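Local coordinates for protein insect group II chitinase (Ostrinia furnacalis, PDB 5Y2A) that probably hydrolyses the beta-1,4 linkages of chitin in the insect as a family 18 glycoside hydrolase, at residues E64-L69 against V74-G79. Residues are numbered along the deposited sequence; the frame is centred on the assembly and turned at random.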
loop_
_atom_site.group_PDB
_atom_site.type_symbol
_atom_site.label_atom_id
_atom_site.label_comp_id
_atom_site.label_asym_id
_atom_site.label_seq_id
_atom_site.Cartn_x
_atom_site.Cartn_y
_atom_site.Cartn_z
ATOM N N GLU A 64 17.354 -6.809 -20.401
ATOM C CA GLU A 64 18.283 -6.681 -21.523
ATOM C C GLU A 64 18.098 -5.364 -22.255
ATOM O O GLU A 64 19.069 -4.787 -22.763
ATOM C CB GLU A 64 18.087 -7.834 -22.510
ATOM C CG GLU A 64 18.450 -9.192 -21.975
ATOM C CD GLU A 64 18.142 -10.288 -22.978
ATOM O OE1 GLU A 64 17.863 -9.956 -24.151
ATOM O OE2 GLU A 64 18.186 -11.473 -22.591
ATOM N N LYS A 65 16.858 -4.886 -22.349
ATOM C CA LYS A 65 16.620 -3.624 -23.034
ATOM C C LYS A 65 17.258 -2.457 -22.297
ATOM O O LYS A 65 17.680 -1.488 -22.934
ATOM C CB LYS A 65 15.123 -3.405 -23.239
ATOM C CG LYS A 65 14.550 -4.320 -24.307
ATOM C CD LYS A 65 13.076 -4.085 -24.553
ATOM C CE LYS A 65 12.612 -4.901 -25.753
ATOM N NZ LYS A 65 11.134 -5.046 -25.812
ATOM N N VAL A 66 17.346 -2.524 -20.968
ATOM C CA VAL A 66 18.009 -1.443 -20.242
ATOM C C VAL A 66 19.533 -1.598 -20.289
ATOM O O VAL A 66 20.252 -0.616 -20.498
ATOM C CB VAL A 66 17.477 -1.353 -18.800
ATOM C CG1 VAL A 66 18.203 -0.248 -18.031
ATOM C CG2 VAL A 66 15.979 -1.063 -18.814
ATOM N N THR A 67 20.063 -2.815 -20.091
ATOM C CA THR A 67 21.520 -2.961 -20.159
ATOM C C THR A 67 22.062 -2.693 -21.557
ATOM O O THR A 67 23.251 -2.384 -21.694
ATOM C CB THR A 67 21.999 -4.345 -19.700
ATOM O OG1 THR A 67 21.471 -5.364 -20.558
ATOM C CG2 THR A 67 21.619 -4.612 -18.254
ATOM N N ALA A 68 21.227 -2.814 -22.592
ATOM C CA ALA A 68 21.659 -2.468 -23.941
ATOM C C ALA A 68 22.065 -1.005 -24.059
ATOM O O ALA A 68 22.797 -0.647 -24.987
ATOM C CB ALA A 68 20.551 -2.782 -24.950
ATOM N N LEU A 69 21.613 -0.148 -23.140
ATOM C CA LEU A 69 21.978 1.261 -23.189
ATOM C C LEU A 69 23.451 1.499 -22.899
ATOM O O LEU A 69 23.924 2.626 -23.079
ATOM C CB LEU A 69 21.123 2.056 -22.197
ATOM C CG LEU A 69 19.641 2.043 -22.546
ATOM C CD1 LEU A 69 18.810 2.691 -21.433
ATOM C CD2 LEU A 69 19.433 2.761 -23.871
ATOM N N VAL A 74 26.704 4.450 -20.771
ATOM C CA VAL A 74 26.206 4.471 -19.405
ATOM C C VAL A 74 26.503 3.116 -18.792
ATOM O O VAL A 74 26.536 2.092 -19.481
ATOM C CB VAL A 74 24.696 4.793 -19.342
ATOM C CG1 VAL A 74 24.418 6.145 -19.972
ATOM C CG2 VAL A 74 23.890 3.714 -20.032
ATOM N N LYS A 75 26.719 3.106 -17.485
ATOM C CA LYS A 75 26.847 1.862 -16.745
ATOM C C LYS A 75 25.469 1.493 -16.214
ATOM O O LYS A 75 24.740 2.358 -15.722
ATOM C CB LYS A 75 27.840 2.024 -15.595
ATOM C CG LYS A 75 29.275 2.285 -16.052
ATOM C CD LYS A 75 29.869 1.008 -16.624
ATOM C CE LYS A 75 31.273 1.216 -17.135
ATOM N NZ LYS A 75 31.897 -0.098 -17.473
ATOM N N VAL A 76 25.103 0.216 -16.335
ATOM C CA VAL A 76 23.774 -0.256 -15.938
ATOM C C VAL A 76 23.930 -1.337 -14.875
ATOM O O VAL A 76 24.503 -2.405 -15.140
ATOM C CB VAL A 76 22.966 -0.772 -17.141
ATOM C CG1 VAL A 76 21.561 -1.194 -16.705
ATOM C CG2 VAL A 76 22.885 0.306 -18.216
ATOM N N LEU A 77 23.420 -1.062 -13.677
ATOM C CA LEU A 77 23.485 -1.975 -12.547
ATOM C C LEU A 77 22.084 -2.451 -12.183
ATOM O O LEU A 77 21.081 -1.785 -12.455
ATOM C CB LEU A 77 24.125 -1.314 -11.318
ATOM C CG LEU A 77 25.622 -0.989 -11.332
ATOM C CD1 LEU A 77 25.917 0.177 -12.256
ATOM C CD2 LEU A 77 26.097 -0.687 -9.923
ATOM N N LEU A 78 22.030 -3.610 -11.538
ATOM C CA LEU A 78 20.780 -4.136 -11.010
ATOM C C LEU A 78 20.642 -3.701 -9.558
ATOM O O LEU A 78 21.582 -3.848 -8.770
ATOM C CB LEU A 78 20.751 -5.664 -11.112
ATOM C CG LEU A 78 19.532 -6.339 -10.485
ATOM C CD1 LEU A 78 18.275 -5.928 -11.235
ATOM C CD2 LEU A 78 19.704 -7.856 -10.492
ATOM N N GLY A 79 19.485 -3.144 -9.209
ATOM C CA GLY A 79 19.208 -2.791 -7.829
ATOM C C GLY A 79 18.511 -3.934 -7.116
ATOM O O GLY A 79 17.565 -4.520 -7.644
#
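The carbonyl oxygen of Val66 accepts a hydrogen bond from the backbone N of Leu69, three residues on, at 3.0 Å from O to N, while CG2 of Val76 comes up against the same oxygen at 3.6 Å. That methyl also lies near CA of Thr67, so this branch of Val76 rests on the helix backbone itself. The other branch deals with side chains: Val76 CG1 sits 3.7 Å from CG1 of Val66 and 3.8 Å from CG2 of Thr67, the two pairs of side chains crossing at about a right angle. Both valines hold CG1 opposite the backbone N (chi1 178° in Val66, -177° in Val76), which brings these two methyls together. Replacing Val76 with an alanine would probably open a gap against Val66 CG1 and Thr67 CG2, since both CG1 and CG2 would go.

Thr67 splits its jobs. Its methyl faces the strand, and its OG1 hydrogen-bonds to the carbonyl of Tyr115, tying the helix to the end of helix 98-115. Farther along, in the 3-10 residues at Leu69, CG2 of Val74 packs 3.9 Å from CB of Leu69 and lies close to that residue's carbonyl oxygen. The backbone N of Val76 is bound by OD2 of Asp118, and the backbones of Lys75 and Leu77 hydrogen-bond to Thr33, Ile35 and Tyr37, in and just before strand 34-42. Between the two segments themselves the contact is apolar and largely buried, with the CB atoms of Val74 and Val76 both directed toward 64-69. A helix packed on the outside of a barrel strand that it leads into, through a connection that begins as a 3-10 turn, is the kind of arrangement found in the TIM barrel, the fold of family 18 glycoside hydrolases.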